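Local coordinates for ESX secretion system protein YukD (Bacillus subtilis, PDB 2BPS), which is required for secretion of YukE and probably acts as a component or regulator of the ESX/ESAT-6-like secretion system, at residues K31-D34 and I35-A39; I52-V55 and N56-K59; C70-T73 and N74-L78. One frame throughout, in Å; residues are numbered along the deposited sequence.

Interaction 1: residues K31-D34 and I35-A39; sequences KVID and IAWQA
The first torsion of I33 (chi1 -55°) sets CG2 opposite the backbone N and beside the carbonyl carbon, where it faces W37 one helical turn on. The indole ring, swung out by a chi1 of -100°, runs alongside I33 so that the two side chains point the same way. CG2 meets the six-membered part of the ring at CE3, 3.9 Å away, and CZ3 lies just as near. The carbonyl oxygen I33 O sits at the ring edge, close to its plane, and also accepts W37 N at 3.1 Å. This bond belongs to the i to i+4 bonding of an alpha helix. I35 N reaches K31 O at 3.1 Å, A36 N reaches V32 O at 2.9 Å with a more bent N-H, and Q38 N reaches D34 O at 3.1 Å. On the outer side, the branch of I35 is carried back over the preceding turn, with CG1 lying over K31 O. K31 NZ and D34 OD1 form only a long ion pair at 3.9 Å. The residue types follow the two sides of the helix. V32, I33 and A36 rest on strand 77-80, V32 also touching strand 4-10, and A36 is small enough to sit close to I80. W37 reaches P45 and P46 and meets Y14 edge-to-face. Since these carbonyls and amides are paired within the helix, the inner side can be purely apolar, whereas the outer K31-D34 pair is long enough to be only a weak electrostatic attraction.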
loop_
_atom_site.group_PDB
_atom_site.type_symbol
_atom_site.label_atom_id
_atom_site.label_comp_id
_atom_site.label_asym_id
_atom_site.label_seq_id
_atom_site.Cartn_x
_atom_site.Cartn_y
_atom_site.Cartn_z
ATOM N N LYS A 31 5.907 2.928 1.868
ATOM C CA LYS A 31 6.569 2.744 0.572
ATOM C C LYS A 31 5.578 2.523 -0.556
ATOM O O LYS A 31 5.777 3.004 -1.667
ATOM C CB LYS A 31 7.530 1.556 0.599
ATOM C CG LYS A 31 8.996 1.910 0.360
ATOM C CD LYS A 31 9.204 2.799 -0.857
ATOM C CE LYS A 31 10.672 3.212 -0.979
ATOM N NZ LYS A 31 10.867 4.306 -1.981
ATOM N N VAL A 32 4.529 1.763 -0.270
ATOM C CA VAL A 32 3.499 1.494 -1.257
ATOM C C VAL A 32 2.967 2.814 -1.815
ATOM O O VAL A 32 2.607 2.902 -2.990
ATOM C CB VAL A 32 2.319 0.697 -0.633
ATOM C CG1 VAL A 32 1.070 0.860 -1.481
ATOM C CG2 VAL A 32 2.675 -0.772 -0.541
ATOM N N ILE A 33 2.930 3.843 -0.973
ATOM C CA ILE A 33 2.417 5.132 -1.404
ATOM C C ILE A 33 3.377 5.901 -2.319
ATOM O O ILE A 33 2.952 6.505 -3.319
ATOM C CB ILE A 33 2.035 5.987 -0.197
ATOM C CG1 ILE A 33 1.042 5.220 0.672
ATOM C CG2 ILE A 33 1.359 7.264 -0.655
ATOM C CD1 ILE A 33 0.624 5.962 1.901
ATOM N N ASP A 34 4.665 5.879 -1.993
ATOM C CA ASP A 34 5.654 6.561 -2.825
ATOM C C ASP A 34 5.587 5.961 -4.220
ATOM O O ASP A 34 5.464 6.670 -5.218
ATOM C CB ASP A 34 7.053 6.359 -2.252
ATOM C CG ASP A 34 7.185 6.906 -0.843
ATOM O OD1 ASP A 34 8.251 6.674 -0.226
ATOM O OD2 ASP A 34 6.230 7.568 -0.356
ATOM N N ILE A 35 5.666 4.639 -4.265
ATOM C CA ILE A 35 5.610 3.901 -5.508
ATOM C C ILE A 35 4.326 4.208 -6.268
ATOM O O ILE A 35 4.350 4.452 -7.475
ATOM C CB ILE A 35 5.690 2.392 -5.235
ATOM C CG1 ILE A 35 7.014 2.080 -4.529
ATOM C CG2 ILE A 35 5.552 1.611 -6.533
ATOM C CD1 ILE A 35 7.246 0.616 -4.290
ATOM N N ALA A 36 3.205 4.200 -5.557
ATOM C CA ALA A 36 1.922 4.472 -6.180
ATOM C C ALA A 36 1.958 5.778 -6.955
ATOM O O ALA A 36 1.558 5.825 -8.114
ATOM C CB ALA A 36 0.844 4.525 -5.133
ATOM N N TRP A 37 2.448 6.838 -6.319
ATOM C CA TRP A 37 2.515 8.146 -6.969
ATOM C C TRP A 37 3.480 8.211 -8.145
ATOM O O TRP A 37 3.200 8.894 -9.124
ATOM C CB TRP A 37 2.811 9.243 -5.932
ATOM C CG TRP A 37 1.547 10.000 -5.522
ATOM C CD1 TRP A 37 1.201 11.280 -5.880
ATOM C CD2 TRP A 37 0.420 9.478 -4.797
ATOM N NE1 TRP A 37 -0.070 11.577 -5.437
ATOM C CE2 TRP A 37 -0.571 10.494 -4.768
ATOM C CE3 TRP A 37 0.146 8.253 -4.175
ATOM C CZ2 TRP A 37 -1.813 10.320 -4.143
ATOM C CZ3 TRP A 37 -1.096 8.079 -3.551
ATOM C CH2 TRP A 37 -2.057 9.112 -3.543
ATOM N N GLN A 38 4.599 7.491 -8.060
ATOM C CA GLN A 38 5.579 7.453 -9.148
ATOM C C GLN A 38 4.933 6.745 -10.344
ATOM O O GLN A 38 4.856 7.285 -11.436
ATOM C CB GLN A 38 6.850 6.686 -8.724
ATOM C CG GLN A 38 7.753 7.382 -7.676
ATOM C CD GLN A 38 9.012 6.560 -7.259
ATOM O OE1 GLN A 38 9.746 6.036 -8.105
ATOM N NE2 GLN A 38 9.263 6.472 -5.949
ATOM N N ALA A 39 4.440 5.537 -10.113
ATOM C CA ALA A 39 3.821 4.726 -11.158
ATOM C C ALA A 39 2.546 5.251 -11.833
ATOM O O ALA A 39 2.407 5.142 -13.052
ATOM C CB ALA A 39 3.560 3.320 -10.613
#

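Interaction 2: residues I52-V55 and N56-K59; sequences IRVV and NKDK
R53 and D58 lie side by side and point the same way at the tight connection after strand 51-54. In the arginine, CG leaves CB trans to the main-chain nitrogen (chi1 172°), and the chain stays extended through CD to NE. This carries the guanidinium along the edge of the connection, with V55 CA over the centre of one face. NE passes 3.9 Å from D58 OD1. Beyond CZ, NH1 makes a weak hydrogen bond of 3.5 Å to D58 OD1, part of a salt bridge. Carboxylate and guanidinium planes are turned 56° apart, so this is no flat two-pronged pairing. NH2 instead serves E79 in a salt bridge, the stronger partner, so the long arginine spans two acids. With alanine in place of the arginine, E79 and D58 would probably lose their shared positive partner, and the cover over V55 CA would go. The backbone makes the turn. K57 N bonds V54 O at 2.9 Å, D58 N bonds V55 O at 3.1 Å, and V54 N returns to K59 O at 2.8 Å. D58 and K59 both face V54, a G1 beta bulge, and D58 takes the positive phi (43°) that this position needs. V54 CG1 packs against K57 CB at 3.8 Å, the aliphatic start of an exposed lysine; valine, beta-branched and apolar, suits a buried strand position. In the sheet, strand 51-54 runs between strands 77-80 and 59-62: I52 and V54 rest on L78, V54 also touches I72 and F61, and I52 bonds F61 through the backbone.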
loop_
_atom_site.group_PDB
_atom_site.type_symbol
_atom_site.label_atom_id
_atom_site.label_comp_id
_atom_site.label_asym_id
_atom_site.label_seq_id
_atom_site.Cartn_x
_atom_site.Cartn_y
_atom_site.Cartn_z
ATOM N N ILE A 52 -3.421 3.120 5.483
ATOM C CA ILE A 52 -3.784 2.039 4.574
ATOM C C ILE A 52 -4.793 1.103 5.210
ATOM O O ILE A 52 -4.764 0.849 6.412
ATOM C CB ILE A 52 -2.536 1.191 4.175
ATOM C CG1 ILE A 52 -1.826 1.838 2.994
ATOM C CG2 ILE A 52 -2.931 -0.239 3.846
ATOM C CD1 ILE A 52 -1.189 3.148 3.327
ATOM N N ARG A 53 -5.680 0.583 4.379
ATOM C CA ARG A 53 -6.696 -0.351 4.827
ATOM C C ARG A 53 -6.507 -1.631 4.054
ATOM O O ARG A 53 -6.523 -1.605 2.829
ATOM C CB ARG A 53 -8.081 0.194 4.521
ATOM C CG ARG A 53 -9.169 -0.802 4.772
ATOM C CD ARG A 53 -10.475 -0.380 4.125
ATOM N NE ARG A 53 -11.485 -1.407 4.353
ATOM C CZ ARG A 53 -12.434 -1.734 3.488
ATOM N NH1 ARG A 53 -13.301 -2.690 3.792
ATOM N NH2 ARG A 53 -12.515 -1.110 2.319
ATOM N N VAL A 54 -6.301 -2.747 4.742
ATOM C CA VAL A 54 -6.168 -4.001 4.019
ATOM C C VAL A 54 -7.579 -4.494 3.834
ATOM O O VAL A 54 -8.171 -5.096 4.719
ATOM C CB VAL A 54 -5.370 -5.040 4.776
ATOM C CG1 VAL A 54 -5.343 -6.335 3.976
ATOM C CG2 VAL A 54 -3.963 -4.530 5.002
ATOM N N VAL A 55 -8.110 -4.198 2.660
ATOM C CA VAL A 55 -9.465 -4.537 2.291
ATOM C C VAL A 55 -9.936 -5.941 2.653
ATOM O O VAL A 55 -10.951 -6.112 3.332
ATOM C CB VAL A 55 -9.636 -4.321 0.793
ATOM C CG1 VAL A 55 -11.062 -4.589 0.388
ATOM C CG2 VAL A 55 -9.221 -2.897 0.446
ATOM N N ASN A 56 -9.202 -6.942 2.191
ATOM C CA ASN A 56 -9.561 -8.327 2.438
ATOM C C ASN A 56 -9.527 -8.702 3.916
ATOM O O ASN A 56 -10.038 -9.753 4.308
ATOM C CB ASN A 56 -8.639 -9.252 1.630
ATOM C CG ASN A 56 -7.157 -8.987 1.883
ATOM O OD1 ASN A 56 -6.480 -9.759 2.560
ATOM N ND2 ASN A 56 -6.650 -7.888 1.332
ATOM N N LYS A 57 -8.930 -7.847 4.736
ATOM C CA LYS A 57 -8.850 -8.126 6.155
ATOM C C LYS A 57 -9.507 -7.055 6.978
ATOM O O LYS A 57 -9.474 -7.108 8.199
ATOM C CB LYS A 57 -7.394 -8.273 6.583
ATOM C CG LYS A 57 -6.783 -9.588 6.172
ATOM C CD LYS A 57 -5.299 -9.626 6.451
ATOM C CE LYS A 57 -4.680 -10.945 5.964
ATOM N NZ LYS A 57 -3.182 -10.906 5.962
ATOM N N ASP A 58 -10.092 -6.065 6.323
ATOM C CA ASP A 58 -10.752 -4.997 7.052
ATOM C C ASP A 58 -9.966 -4.478 8.264
ATOM O O ASP A 58 -10.484 -4.418 9.380
ATOM C CB ASP A 58 -12.118 -5.477 7.510
ATOM C CG ASP A 58 -13.224 -4.661 6.928
ATOM O OD1 ASP A 58 -13.220 -3.436 7.169
ATOM O OD2 ASP A 58 -14.085 -5.239 6.228
ATOM N N LYS A 59 -8.707 -4.126 8.051
ATOM C CA LYS A 59 -7.892 -3.581 9.121
ATOM C C LYS A 59 -7.010 -2.444 8.582
ATOM O O LYS A 59 -6.434 -2.545 7.498
ATOM C CB LYS A 59 -7.042 -4.679 9.769
ATOM C CG LYS A 59 -6.117 -4.144 10.860
ATOM C CD LYS A 59 -5.680 -5.230 11.815
ATOM C CE LYS A 59 -4.783 -4.668 12.917
ATOM N NZ LYS A 59 -4.607 -5.620 14.062
#

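Interaction 3: residues C70-T73 and N74-L78; sequences CGIT and NGDRL
T73 and D76 bond each other twice across a type II beta turn. D76 N donates to T73 O at 3.0 Å, closing the turn, and D76 OD2 accepts T73 N at 2.9 Å. D76 holds CG beside its own backbone N (chi1 -75°), which folds the carboxylate back over the turn; T73 N then meets OD2 from above the carboxylate plane. The same oxygen has a weak, long ion pair with K57 NZ, so a buried acid has both an amide and a weakly paired lysine, which may favour its ionised form. T73 OG1 donates to G71 O at 3.0 Å, satisfying a hydroxyl on an exposed threonine. G75 occupies the turn's third position, where a positive phi would jam any CB against the preceding carbonyl oxygen; G71 also has a positive phi, which glycine adopts easily. Below these polar bonds, I72 CD1 and L78 CD2 meet tip to tip at 4.0 Å. The turn delivers the chain into strand 77-80, which lies between strands 4-10 and 51-54: D76 and L78 bond T8 through the backbone, and L78 packs on I9.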
loop_
_atom_site.group_PDB
_atom_site.type_symbol
_atom_site.label_atom_id
_atom_site.label_comp_id
_atom_site.label_asym_id
_atom_site.label_seq_id
_atom_site.Cartn_x
_atom_site.Cartn_y
_atom_site.Cartn_z
ATOM N N CYS A 70 2.770 -6.215 9.840
ATOM C CA CYS A 70 1.338 -6.056 9.667
ATOM C C CYS A 70 0.732 -7.314 9.091
ATOM O O CYS A 70 -0.446 -7.339 8.742
ATOM C CB CYS A 70 1.057 -4.879 8.751
ATOM S SG CYS A 70 1.691 -3.354 9.419
ATOM N N GLY A 71 1.546 -8.359 8.993
ATOM C CA GLY A 71 1.068 -9.620 8.458
ATOM C C GLY A 71 0.598 -9.500 7.024
ATOM O O GLY A 71 -0.074 -10.383 6.509
ATOM N N ILE A 72 0.951 -8.399 6.375
ATOM C CA ILE A 72 0.571 -8.172 4.993
ATOM C C ILE A 72 1.350 -9.121 4.079
ATOM O O ILE A 72 2.577 -9.117 4.072
ATOM C CB ILE A 72 0.825 -6.692 4.636
ATOM C CG1 ILE A 72 -0.217 -5.838 5.363
ATOM C CG2 ILE A 72 0.794 -6.480 3.128
ATOM C CD1 ILE A 72 -0.010 -4.361 5.250
ATOM N N THR A 73 0.629 -9.944 3.320
ATOM C CA THR A 73 1.250 -10.927 2.423
ATOM C C THR A 73 0.610 -10.960 1.055
ATOM O O THR A 73 -0.349 -10.237 0.790
ATOM C CB THR A 73 1.114 -12.345 2.965
ATOM O OG1 THR A 73 0.542 -12.282 4.274
ATOM C CG2 THR A 73 2.473 -13.043 3.001
ATOM N N ASN A 74 1.125 -11.840 0.204
ATOM C CA ASN A 74 0.609 -11.975 -1.144
ATOM C C ASN A 74 -0.901 -12.100 -1.088
ATOM O O ASN A 74 -1.431 -12.704 -0.166
ATOM C CB ASN A 74 1.204 -13.209 -1.814
ATOM C CG ASN A 74 2.585 -13.546 -1.285
ATOM O OD1 ASN A 74 2.719 -14.075 -0.184
ATOM N ND2 ASN A 74 3.619 -13.228 -2.057
ATOM N N GLY A 75 -1.587 -11.516 -2.068
ATOM C CA GLY A 75 -3.033 -11.588 -2.101
ATOM C C GLY A 75 -3.692 -10.381 -1.469
ATOM O O GLY A 75 -4.794 -10.000 -1.868
ATOM N N ASP A 76 -3.032 -9.780 -0.480
ATOM C CA ASP A 76 -3.569 -8.598 0.196
ATOM C C ASP A 76 -3.795 -7.412 -0.749
ATOM O O ASP A 76 -3.010 -7.160 -1.671
ATOM C CB ASP A 76 -2.638 -8.158 1.339
ATOM C CG ASP A 76 -2.743 -9.054 2.554
ATOM O OD1 ASP A 76 -3.557 -10.000 2.500
ATOM O OD2 ASP A 76 -2.025 -8.813 3.553
ATOM N N ARG A 77 -4.879 -6.688 -0.512
ATOM C CA ARG A 77 -5.207 -5.524 -1.318
ATOM C C ARG A 77 -5.112 -4.328 -0.384
ATOM O O ARG A 77 -5.843 -4.256 0.610
ATOM C CB ARG A 77 -6.629 -5.656 -1.870
ATOM C CG ARG A 77 -7.045 -4.586 -2.864
ATOM C CD ARG A 77 -8.524 -4.740 -3.179
ATOM N NE ARG A 77 -8.993 -3.824 -4.223
ATOM C CZ ARG A 77 -9.224 -4.173 -5.488
ATOM N NH1 ARG A 77 -9.650 -3.265 -6.359
ATOM N NH2 ARG A 77 -9.035 -5.429 -5.884
ATOM N N LEU A 78 -4.200 -3.404 -0.677
ATOM C CA LEU A 78 -4.063 -2.229 0.176
ATOM C C LEU A 78 -4.785 -1.039 -0.439
ATOM O O LEU A 78 -4.494 -0.618 -1.557
ATOM C CB LEU A 78 -2.588 -1.867 0.418
ATOM C CG LEU A 78 -1.627 -2.925 0.974
ATOM C CD1 LEU A 78 -0.411 -2.222 1.568
ATOM C CD2 LEU A 78 -2.301 -3.771 2.031
#

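Overall arrangement
The three contacts belong to the helix and strand ends of a ubiquitin-like beta-grasp fold, strand order 2-1-5-3-4. Interaction 1 has one side in the core and the other at the surface; its I33 CD1 meets I52 CD1 of interaction 2 at 3.6 Å, and V32 CG2 meets L78 CD1 of interaction 3 at 4.0 Å. Interactions 2 and 3 are turns at the ends of neighbouring inner strands 51-54 and 77-80, mostly exposed, with I52, V54, I72, D76 and L78 buried. V55 N and R77 O, 3.1 Å apart, probably join them by a hydrogen bond. Helical backbone bonds dominate the first, a bulge with charges the second, and a carboxylate-braced turn the third.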